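Local coordinates for protein Plm1 (Streptomyces sp. HK803, PDB 4HXY) that probably reduces a beta-keto thioester with NADPH, as the ketoreductase domain of the first module of phoslactomycin polyketide synthase, at residues G109-G114 with E158-V163; A204-E209 with A390-M395; L306-L311 with A346-E351; G325-A330 with P428-F433. All coordinates share one frame; numbering follows the deposited sequence. Where two conformers were deposited one is given.

Interaction 1: G109-G114 with E158-V163; sequences GVWGLG and EDQLAV
Trp-111 sets CG anti to its own carbonyl carbon (chi1 -79°), which sends the indole out from helix 105-120 to Gln-160 CB at the opening of strand 160-164; the similar chi1 of Gln-160 (-65°) only carries its chain and amide on beyond that CB. The benzo end of the indole does the touching. Its CZ3 lies 3.8 Å from Gln-160 CB, an oblique approach that belongs to neither face nor edge. Next to it, CH2 comes within 3.3 Å of Leu-161 O, which sits at the ring edge and in its plane, so a C-H of the indole rim is directed at a carbonyl oxygen. The partner here is the backbone of Leu-161; its side chain leaves for the other face of the strand and packs on Leu-168 and Ala-170 of strand 167-175. The Gln-160 amide is turned 75° from the indole plane, and its OE1 accepts from Arg-171 NH1, with a weak second bond from Arg-115 NH1. Tryptophan suits the place because it is long enough to bridge the 8.6 Å between Trp-111 CA and Gln-160 CA, while its NE1, buried with the ring, is satisfied by Thr-89 OG1. Cutting Trp-111 back to an alanine is likely to open a gap between helix and strand and leave Thr-89 OG1 without this partner. The ring also lies on Leu-128 and Asp-130 of strand 125-131. A helix laid across parallel strands in this way is characteristic of the Rossmann-like fold, here consistent with the structural subdomain of a modular ketoreductase.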
# COMPACT_ATOMS: atom_id res chain seq x y z
N GLY A 109 -3.14 -0.53 -6.13
CA GLY A 109 -4.10 -1.19 -5.24
C GLY A 109 -4.42 -2.63 -5.63
O GLY A 109 -4.70 -3.47 -4.78
N VAL A 110 -4.40 -2.89 -6.93
CA VAL A 110 -4.60 -4.24 -7.46
C VAL A 110 -3.57 -5.20 -6.84
O VAL A 110 -3.89 -6.33 -6.46
CB VAL A 110 -4.44 -4.28 -8.97
CG1 VAL A 110 -4.57 -5.69 -9.46
CG2 VAL A 110 -5.55 -3.43 -9.69
N TRP A 111 -2.32 -4.74 -6.77
CA TRP A 111 -1.23 -5.56 -6.21
C TRP A 111 -1.40 -5.77 -4.70
O TRP A 111 -1.13 -6.86 -4.18
CB TRP A 111 0.13 -4.93 -6.54
CG TRP A 111 0.53 -5.24 -7.93
CD1 TRP A 111 -0.14 -4.90 -9.07
CD2 TRP A 111 1.67 -6.00 -8.34
NE1 TRP A 111 0.51 -5.38 -10.16
CE2 TRP A 111 1.64 -6.05 -9.75
CE3 TRP A 111 2.74 -6.59 -7.67
CZ2 TRP A 111 2.60 -6.70 -10.48
CZ3 TRP A 111 3.69 -7.26 -8.42
CH2 TRP A 111 3.64 -7.26 -9.80
N GLY A 112 -1.86 -4.75 -3.99
CA GLY A 112 -2.11 -4.90 -2.56
C GLY A 112 -3.13 -5.99 -2.31
O GLY A 112 -2.93 -6.86 -1.48
N LEU A 113 -4.23 -5.94 -3.06
CA LEU A 113 -5.28 -6.93 -2.92
C LEU A 113 -4.85 -8.31 -3.41
O LEU A 113 -5.15 -9.32 -2.78
CB LEU A 113 -6.54 -6.47 -3.66
CG LEU A 113 -7.76 -7.33 -3.36
CD1 LEU A 113 -8.99 -6.41 -3.18
CD2 LEU A 113 -7.95 -8.36 -4.44
N GLY A 114 -4.15 -8.35 -4.54
CA GLY A 114 -3.72 -9.60 -5.15
C GLY A 114 -2.82 -10.42 -4.26
O GLY A 114 -2.95 -11.63 -4.18
N GLU A 158 7.40 -18.05 -9.53
CA GLU A 158 7.32 -16.61 -9.33
C GLU A 158 5.86 -16.18 -9.50
O GLU A 158 5.16 -16.71 -10.37
CB GLU A 158 8.23 -15.89 -10.34
CG GLU A 158 9.73 -16.25 -10.21
CD GLU A 158 10.36 -15.79 -8.92
OE1 GLU A 158 9.79 -14.92 -8.22
OE2 GLU A 158 11.47 -16.27 -8.60
N ASP A 159 5.39 -15.26 -8.65
CA ASP A 159 4.00 -14.80 -8.70
C ASP A 159 3.83 -13.28 -8.59
O ASP A 159 2.71 -12.79 -8.53
CB ASP A 159 3.18 -15.51 -7.61
CG ASP A 159 3.67 -15.18 -6.19
OD1 ASP A 159 4.71 -14.49 -6.02
OD2 ASP A 159 2.97 -15.61 -5.24
N GLN A 160 4.95 -12.55 -8.55
CA GLN A 160 4.94 -11.08 -8.55
C GLN A 160 5.96 -10.62 -9.57
O GLN A 160 7.16 -10.47 -9.27
CB GLN A 160 5.20 -10.52 -7.15
CG GLN A 160 4.07 -10.89 -6.18
CD GLN A 160 4.23 -10.32 -4.79
OE1 GLN A 160 4.54 -9.14 -4.63
NE2 GLN A 160 3.94 -11.13 -3.77
N LEU A 161 5.48 -10.38 -10.77
CA LEU A 161 6.34 -10.18 -11.94
C LEU A 161 6.05 -8.87 -12.65
O LEU A 161 4.93 -8.34 -12.62
CB LEU A 161 6.13 -11.34 -12.92
CG LEU A 161 6.53 -12.73 -12.41
CD1 LEU A 161 5.95 -13.79 -13.29
CD2 LEU A 161 8.08 -12.84 -12.33
N ALA A 162 7.07 -8.38 -13.35
CA ALA A 162 6.93 -7.23 -14.20
C ALA A 162 7.68 -7.47 -15.49
O ALA A 162 8.77 -8.06 -15.50
CB ALA A 162 7.44 -5.96 -13.49
N VAL A 163 7.10 -7.00 -16.59
CA VAL A 163 7.76 -7.02 -17.90
C VAL A 163 8.25 -5.62 -18.24
O VAL A 163 7.49 -4.65 -18.18
CB VAL A 163 6.84 -7.57 -19.02
CG1 VAL A 163 7.60 -7.57 -20.35
CG2 VAL A 163 6.37 -8.98 -18.68

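Interaction 2: A204-E209 with A390-M395; sequences ARRVAE and AALQAM
Met-395 N donates to Ala-391 O at 2.8 Å within helix 388-400, the shortest sound polar bond inside either segment, and this helix offers Leu-392 and Met-395 to Arg-206 of helix 204-209, the residue that reaches across. The two axes pass 11.5 Å apart at a crossing angle of -66°, so long side chains must fill the distance. Arg-206 does so by folding: bends at chi2 and chi3 bring its guanidinium over Leu-392, where CZ rests 3.7 Å from Leu-392 CB. That CB lies above one guanidinium face, displaced toward the rim, and Leu-392 CD1 adds a contact of 3.8 Å to Arg-206 NH1. Leucine suits the spot because its branched end reaches back along the arginine chain. Behind them, Arg-206 CG stands 4.4 Å from Met-395 CE, and Trp-184 touches both Met-395 and Val-207, closing the inner side of the interface. On the outer side a long salt bridge, 4.0 Å from Arg-206 NE to Glu-209 OE1, probably steadies the folded arginine a little. Between the helices, then, attraction is probably mostly van der Waals in nature: Arg-206 spends its flat face and methylenes on Leu-392 and Met-395, while its distant charge partner, Glu-209, belongs to its own helix.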
# COMPACT_ATOMS: atom_id res chain seq x y z
N ALA A 204 1.83 14.00 16.87
CA ALA A 204 1.48 15.33 17.38
C ALA A 204 2.36 15.75 18.56
O ALA A 204 2.88 16.86 18.57
CB ALA A 204 0.02 15.37 17.80
N ARG A 205 2.55 14.84 19.52
CA ARG A 205 3.38 15.13 20.69
C ARG A 205 4.86 15.33 20.29
O ARG A 205 5.56 16.16 20.85
CB ARG A 205 3.26 14.01 21.72
CG ARG A 205 1.91 13.87 22.34
CD ARG A 205 1.91 12.73 23.36
NE ARG A 205 0.58 12.25 23.72
CZ ARG A 205 -0.02 11.14 23.26
NH1 ARG A 205 -1.23 10.83 23.70
NH2 ARG A 205 0.57 10.33 22.38
N ARG A 206 5.32 14.53 19.32
CA ARG A 206 6.70 14.64 18.83
C ARG A 206 6.94 16.00 18.18
O ARG A 206 7.96 16.66 18.46
CB ARG A 206 7.01 13.52 17.83
CG ARG A 206 8.39 13.58 17.16
CD ARG A 206 9.54 13.79 18.14
NE ARG A 206 9.67 12.72 19.12
CZ ARG A 206 10.52 11.69 19.05
NH1 ARG A 206 10.53 10.79 20.03
NH2 ARG A 206 11.38 11.54 18.04
N VAL A 207 6.00 16.42 17.34
CA VAL A 207 6.08 17.73 16.69
C VAL A 207 6.08 18.84 17.73
O VAL A 207 6.88 19.77 17.67
CB VAL A 207 4.90 17.91 15.70
CG1 VAL A 207 4.87 19.35 15.15
CG2 VAL A 207 5.01 16.93 14.59
N ALA A 208 5.18 18.72 18.70
CA ALA A 208 5.04 19.74 19.74
C ALA A 208 6.32 19.89 20.55
O ALA A 208 6.80 21.01 20.79
CB ALA A 208 3.87 19.40 20.64
N GLU A 209 6.88 18.76 20.94
CA GLU A 209 8.15 18.70 21.69
C GLU A 209 9.33 19.38 20.97
O GLU A 209 10.24 19.93 21.61
CB GLU A 209 8.51 17.23 21.97
CG GLU A 209 7.72 16.63 23.12
CD GLU A 209 7.74 15.11 23.12
OE1 GLU A 209 8.67 14.50 22.53
OE2 GLU A 209 6.79 14.51 23.69
N ALA A 390 11.31 4.34 19.32
CA ALA A 390 11.99 3.77 18.16
C ALA A 390 11.24 4.10 16.88
O ALA A 390 11.85 4.41 15.84
CB ALA A 390 12.12 2.26 18.31
N ALA A 391 9.91 4.02 16.92
CA ALA A 391 9.10 4.30 15.75
C ALA A 391 9.22 5.77 15.33
O ALA A 391 9.37 6.10 14.15
CB ALA A 391 7.65 3.94 16.01
N LEU A 392 9.14 6.65 16.32
CA LEU A 392 9.22 8.08 16.03
C LEU A 392 10.60 8.46 15.49
O LEU A 392 10.72 9.35 14.62
CB LEU A 392 8.84 8.89 17.28
CG LEU A 392 7.36 8.88 17.63
CD1 LEU A 392 7.12 9.49 19.03
CD2 LEU A 392 6.51 9.59 16.58
N GLN A 393 11.65 7.83 16.00
CA GLN A 393 12.99 8.09 15.48
C GLN A 393 13.08 7.63 14.03
O GLN A 393 13.59 8.35 13.18
CB GLN A 393 14.07 7.42 16.32
CG GLN A 393 15.46 7.60 15.76
CD GLN A 393 15.96 9.02 15.86
OE1 GLN A 393 16.31 9.49 16.95
NE2 GLN A 393 16.00 9.73 14.73
N ALA A 394 12.53 6.45 13.74
CA ALA A 394 12.54 5.96 12.37
C ALA A 394 11.72 6.86 11.45
O ALA A 394 12.08 7.05 10.30
CB ALA A 394 12.03 4.50 12.31
N MET A 395 10.62 7.41 11.97
CA MET A 395 9.83 8.38 11.20
C MET A 395 10.67 9.59 10.78
O MET A 395 10.66 9.98 9.62
CB MET A 395 8.62 8.84 12.00
CG MET A 395 7.76 9.84 11.23
SD MET A 395 6.49 10.57 12.27
CE MET A 395 7.51 11.65 13.29

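Interaction 3: L306-L311 with A346-E351; sequences LLDELL and ARRRRE
Asp-308 takes an arginine on each carboxylate oxygen: OD1 receives Arg-349 NH1 at 2.8 Å and OD2 receives Arg-348 NH2 at 3.0 Å. The two approaches differ. Arg-349 reaches OD1 on its anti side with the planes nearly perpendicular (79°), whereas Arg-348 comes to OD2 from above the carboxylate plane; both guanidinium groups present their edges. Arg-349 runs extended from CG to NE and so reaches past the aspartate to Leu-311 O, which accepts NH2 at 3.0 Å and NH1 in a weak bond. Leu-311 has just left the helix, and its carbonyl is held by this arginine. Arg-348 instead bends at chi3 (79°), and water 1 lies in the plane of its guanidinium, at the edge, accepting from Arg-348 NE at 2.9 Å. Further out, Arg-349 NE donates to Arg-355 O, and a cation-pi contact with Phe-317 probably helps fix its plane. The two arginines suit a buried carboxylate, which they would be expected to keep ionised. A leucine in place of Arg-349 would probably leave Asp-308 OD1 without its charge mate and free the Leu-311 carbonyl to turn. Helices 290-310 and 333-351, joined here near their C-terminal ends, flank the parallel strands 270-275, 316-322 and 357-361, the arrangement characteristic of the Rossmann fold of short-chain dehydrogenases/reductases.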
# COMPACT_ATOMS: atom_id res chain seq x y z
N LEU A 306 -6.99 13.53 -2.14
CA LEU A 306 -7.57 14.88 -1.97
C LEU A 306 -6.51 15.81 -1.39
O LEU A 306 -6.33 16.94 -1.88
CB LEU A 306 -8.79 14.82 -1.06
CG LEU A 306 -9.56 16.13 -0.84
CD1 LEU A 306 -10.03 16.74 -2.15
CD2 LEU A 306 -10.73 15.86 0.09
N LEU A 307 -5.75 15.33 -0.40
CA LEU A 307 -4.68 16.14 0.18
C LEU A 307 -3.62 16.51 -0.85
O LEU A 307 -3.13 17.63 -0.88
CB LEU A 307 -4.00 15.42 1.34
CG LEU A 307 -4.82 15.30 2.63
CD1 LEU A 307 -4.31 14.14 3.48
CD2 LEU A 307 -4.81 16.62 3.41
N ASP A 308 -3.23 15.54 -1.67
CA ASP A 308 -2.24 15.76 -2.71
C ASP A 308 -2.73 16.84 -3.67
O ASP A 308 -1.97 17.74 -4.06
CB ASP A 308 -1.97 14.44 -3.46
CG ASP A 308 -1.08 14.63 -4.68
OD1 ASP A 308 0.09 15.02 -4.56
OD2 ASP A 308 -1.57 14.37 -5.78
N GLU A 309 -3.99 16.75 -4.06
CA GLU A 309 -4.56 17.72 -5.00
C GLU A 309 -4.64 19.14 -4.43
O GLU A 309 -4.29 20.13 -5.13
CB GLU A 309 -5.92 17.24 -5.46
CG GLU A 309 -6.58 18.17 -6.47
CD GLU A 309 -8.04 17.87 -6.65
OE1 GLU A 309 -8.45 16.71 -6.39
OE2 GLU A 309 -8.80 18.81 -7.03
N LEU A 310 -5.08 19.26 -3.19
CA LEU A 310 -5.36 20.57 -2.59
C LEU A 310 -4.09 21.24 -2.05
O LEU A 310 -4.10 22.45 -1.77
CB LEU A 310 -6.39 20.45 -1.46
CG LEU A 310 -7.80 19.95 -1.82
CD1 LEU A 310 -8.70 19.85 -0.57
CD2 LEU A 310 -8.44 20.79 -2.91
N LEU A 311 -3.02 20.47 -1.89
CA LEU A 311 -1.79 20.98 -1.27
C LEU A 311 -0.57 20.68 -2.13
O LEU A 311 0.26 19.84 -1.79
CB LEU A 311 -1.62 20.34 0.10
CG LEU A 311 -2.66 20.79 1.12
CD1 LEU A 311 -2.59 19.95 2.37
CD2 LEU A 311 -2.44 22.28 1.45
N ALA A 346 3.06 8.34 -3.10
CA ALA A 346 4.32 9.00 -2.76
C ALA A 346 5.25 9.02 -3.97
O ALA A 346 5.89 10.03 -4.24
CB ALA A 346 4.99 8.38 -1.55
N ARG A 347 5.35 7.90 -4.68
CA ARG A 347 6.19 7.84 -5.89
C ARG A 347 5.70 8.85 -6.93
O ARG A 347 6.51 9.54 -7.56
CB ARG A 347 6.20 6.43 -6.49
CG ARG A 347 6.93 5.42 -5.65
CD ARG A 347 7.21 4.11 -6.38
NE ARG A 347 6.01 3.30 -6.55
CZ ARG A 347 5.35 3.12 -7.70
NH1 ARG A 347 5.77 3.67 -8.85
NH2 ARG A 347 4.26 2.35 -7.69
N ARG A 348 4.40 8.91 -7.11
CA ARG A 348 3.78 9.79 -8.10
C ARG A 348 4.10 11.25 -7.79
O ARG A 348 4.48 12.02 -8.68
CB ARG A 348 2.27 9.57 -8.18
CG ARG A 348 1.62 10.23 -9.36
CD ARG A 348 0.12 10.06 -9.34
NE ARG A 348 -0.53 10.99 -8.41
CZ ARG A 348 -1.84 11.09 -8.23
NH1 ARG A 348 -2.68 10.29 -8.89
NH2 ARG A 348 -2.33 11.99 -7.40
N ARG A 349 3.99 11.61 -6.52
CA ARG A 349 4.21 12.99 -6.11
C ARG A 349 5.68 13.38 -6.31
O ARG A 349 5.98 14.49 -6.78
CB ARG A 349 3.74 13.17 -4.64
CG ARG A 349 3.86 14.57 -4.11
CD ARG A 349 3.08 14.74 -2.77
NE ARG A 349 3.28 16.07 -2.22
CZ ARG A 349 2.44 17.09 -2.35
NH1 ARG A 349 1.29 16.94 -2.98
NH2 ARG A 349 2.76 18.26 -1.81
N ARG A 350 6.60 12.49 -5.97
CA ARG A 350 8.03 12.74 -6.22
C ARG A 350 8.35 12.90 -7.71
O ARG A 350 9.20 13.73 -8.06
CB ARG A 350 8.91 11.68 -5.59
CG ARG A 350 8.89 11.72 -4.09
CD ARG A 350 10.03 10.92 -3.47
NE ARG A 350 10.02 9.51 -3.85
CZ ARG A 350 9.37 8.54 -3.20
NH1 ARG A 350 8.67 8.79 -2.09
NH2 ARG A 350 9.42 7.29 -3.65
N GLU A 351 7.65 12.16 -8.57
CA GLU A 351 7.82 12.25 -10.03
C GLU A 351 7.40 13.64 -10.52
O GLU A 351 7.92 14.13 -11.54
CB GLU A 351 7.00 11.16 -10.75
CG GLU A 351 7.60 9.79 -10.57
CD GLU A 351 6.74 8.62 -11.06
OE1 GLU A 351 5.53 8.77 -11.35
OE2 GLU A 351 7.32 7.51 -11.14
O HOH W 1 0.83 13.19 -7.12

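Interaction 4: G325-A330 with P428-F433; sequences GIWGAA and PLFGSF
Trp-327 and Phe-430 meet as an offset edge-to-face pair, centroids 5.4 Å apart and planes at 67°. The tryptophan holds CG between its backbone N and carbonyl carbon (chi1 56°), the crowded position, and so turns a face of the indole toward the 428-433 segment. Phe-430 keeps CG beside its own N, which carries CZ, the far end of the ring, to that face, while chi2 sets how the ring plane is turned against the indole. The touching atom is Phe-430 CZ, 3.6 Å from Trp-327 CE3 and displaced toward the rim of the indole. Leu-429 comes in beside Phe-430: with CG anti to the backbone N (chi1 -176°), its CD2 reaches Trp-327 CB at 3.8 Å and also lies over one face of the neighbouring Phe-430 ring. The aromatic residues suit a buried junction in the ketoreductase architecture, where the turn following strand 316-322 of the Rossmann fold receives the chain that comes after helix 414-421. Phe-417 and Phe-421 of that helix meet both rings and extend the aromatic cluster. Gly-328, with positive phi, is the first residue to leave the weakly bonded helical turn; a CB there would be jammed against the carbonyl of Trp-327, so glycine lets the chain swing away directly after the indole. Leu-429 shares a backbone hydrogen bond with Leu-173 of strand 167-175, while Ile-326 O, 4.3 Å from Leu-429 CD2, accepts from Arg-171 NH1.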
# COMPACT_ATOMS: atom_id res chain seq x y z
N GLY A 325 0.37 -3.66 2.94
CA GLY A 325 0.43 -3.31 1.53
C GLY A 325 1.73 -3.73 0.87
O GLY A 325 1.92 -3.51 -0.34
N ILE A 326 2.67 -4.28 1.66
CA ILE A 326 3.96 -4.68 1.15
C ILE A 326 3.94 -6.18 0.84
O ILE A 326 4.35 -6.62 -0.26
CB ILE A 326 5.11 -4.38 2.15
CG1 ILE A 326 5.21 -2.88 2.45
CG2 ILE A 326 6.46 -4.95 1.61
CD1 ILE A 326 5.59 -2.05 1.21
N TRP A 327 3.50 -6.97 1.82
CA TRP A 327 3.44 -8.41 1.64
C TRP A 327 2.10 -9.09 1.85
O TRP A 327 1.95 -10.25 1.44
CB TRP A 327 4.53 -9.09 2.47
CG TRP A 327 4.57 -8.83 3.95
CD1 TRP A 327 3.66 -9.21 4.89
CD2 TRP A 327 5.65 -8.21 4.66
NE1 TRP A 327 4.08 -8.82 6.14
CE2 TRP A 327 5.31 -8.22 6.03
CE3 TRP A 327 6.86 -7.62 4.27
CZ2 TRP A 327 6.16 -7.71 7.01
CZ3 TRP A 327 7.69 -7.11 5.24
CH2 TRP A 327 7.33 -7.15 6.59
N GLY A 328 1.15 -8.40 2.47
CA GLY A 328 -0.21 -8.91 2.64
C GLY A 328 -0.43 -9.65 3.94
O GLY A 328 0.51 -10.14 4.57
N ALA A 329 -1.71 -9.78 4.31
CA ALA A 329 -2.14 -10.59 5.45
C ALA A 329 -3.56 -11.04 5.15
O ALA A 329 -4.33 -10.31 4.57
CB ALA A 329 -2.08 -9.82 6.80
N ALA A 330 -3.89 -12.27 5.50
CA ALA A 330 -5.27 -12.75 5.36
C ALA A 330 -6.24 -11.81 6.08
O ALA A 330 -5.96 -11.31 7.18
CB ALA A 330 -5.40 -14.19 5.92
N PRO A 428 8.47 -16.52 -2.92
CA PRO A 428 9.82 -16.14 -3.34
C PRO A 428 10.19 -14.70 -2.97
O PRO A 428 11.35 -14.31 -3.10
CB PRO A 428 9.77 -16.33 -4.86
CG PRO A 428 8.35 -16.20 -5.22
CD PRO A 428 7.58 -16.77 -4.05
N LEU A 429 9.21 -13.92 -2.51
CA LEU A 429 9.43 -12.53 -2.09
C LEU A 429 10.53 -12.40 -1.03
O LEU A 429 11.27 -11.42 -1.05
CB LEU A 429 8.12 -11.94 -1.56
CG LEU A 429 8.13 -10.46 -1.17
CD1 LEU A 429 8.26 -9.56 -2.40
CD2 LEU A 429 6.88 -10.12 -0.38
N PHE A 430 10.62 -13.38 -0.13
CA PHE A 430 11.51 -13.30 1.01
C PHE A 430 12.75 -14.18 0.88
O PHE A 430 13.37 -14.53 1.88
CB PHE A 430 10.75 -13.70 2.27
CG PHE A 430 9.65 -12.78 2.62
CD1 PHE A 430 9.93 -11.48 3.01
CD2 PHE A 430 8.32 -13.19 2.58
CE1 PHE A 430 8.92 -10.61 3.36
CE2 PHE A 430 7.31 -12.31 2.93
CZ PHE A 430 7.62 -11.03 3.32
N GLY A 431 13.14 -14.49 -0.35
CA GLY A 431 14.35 -15.31 -0.58
C GLY A 431 15.59 -14.92 0.21
O GLY A 431 16.36 -15.78 0.65
N SER A 432 15.79 -13.61 0.42
CA SER A 432 17.00 -13.12 1.09
C SER A 432 17.02 -13.40 2.60
O SER A 432 18.05 -13.24 3.25
CB SER A 432 17.16 -11.63 0.83
OG SER A 432 16.17 -10.87 1.50
N PHE A 433 15.89 -13.86 3.14
CA PHE A 433 15.76 -14.23 4.56
C PHE A 433 15.71 -15.75 4.78
O PHE A 433 15.58 -16.21 5.91
CB PHE A 433 14.54 -13.53 5.17
CG PHE A 433 14.60 -12.04 5.02
CD1 PHE A 433 15.40 -11.27 5.87
CD2 PHE A 433 13.92 -11.41 4.00
CE1 PHE A 433 15.50 -9.90 5.70
CE2 PHE A 433 14.02 -10.04 3.82
CZ PHE A 433 14.79 -9.29 4.67

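In the fold
Interactions 1 and 4 adjoin, their centres 11 Å apart: Pro-428 CG lies 3.6 Å from Glu-158 OE1, and Arg-171 donates from NH1 to both Gln-160 OE1 and Ile-326 O. Interaction 4 thereby connects the strand-and-helix layer of interaction 1 with the NADPH-binding half, where the side chain of Ile-326 is about 10 Å from the cofactor. Met-395 of interaction 2 is likewise about 10 Å from NADPH, and Leu-311 of interaction 3 about 13 Å, so these three contacts lie near the cofactor rather than touching it. Interaction 3 is nested in the loop closed by interaction 2. Interactions 1 and 2, centres 33 Å apart, lie on opposite sides of the chain's centre.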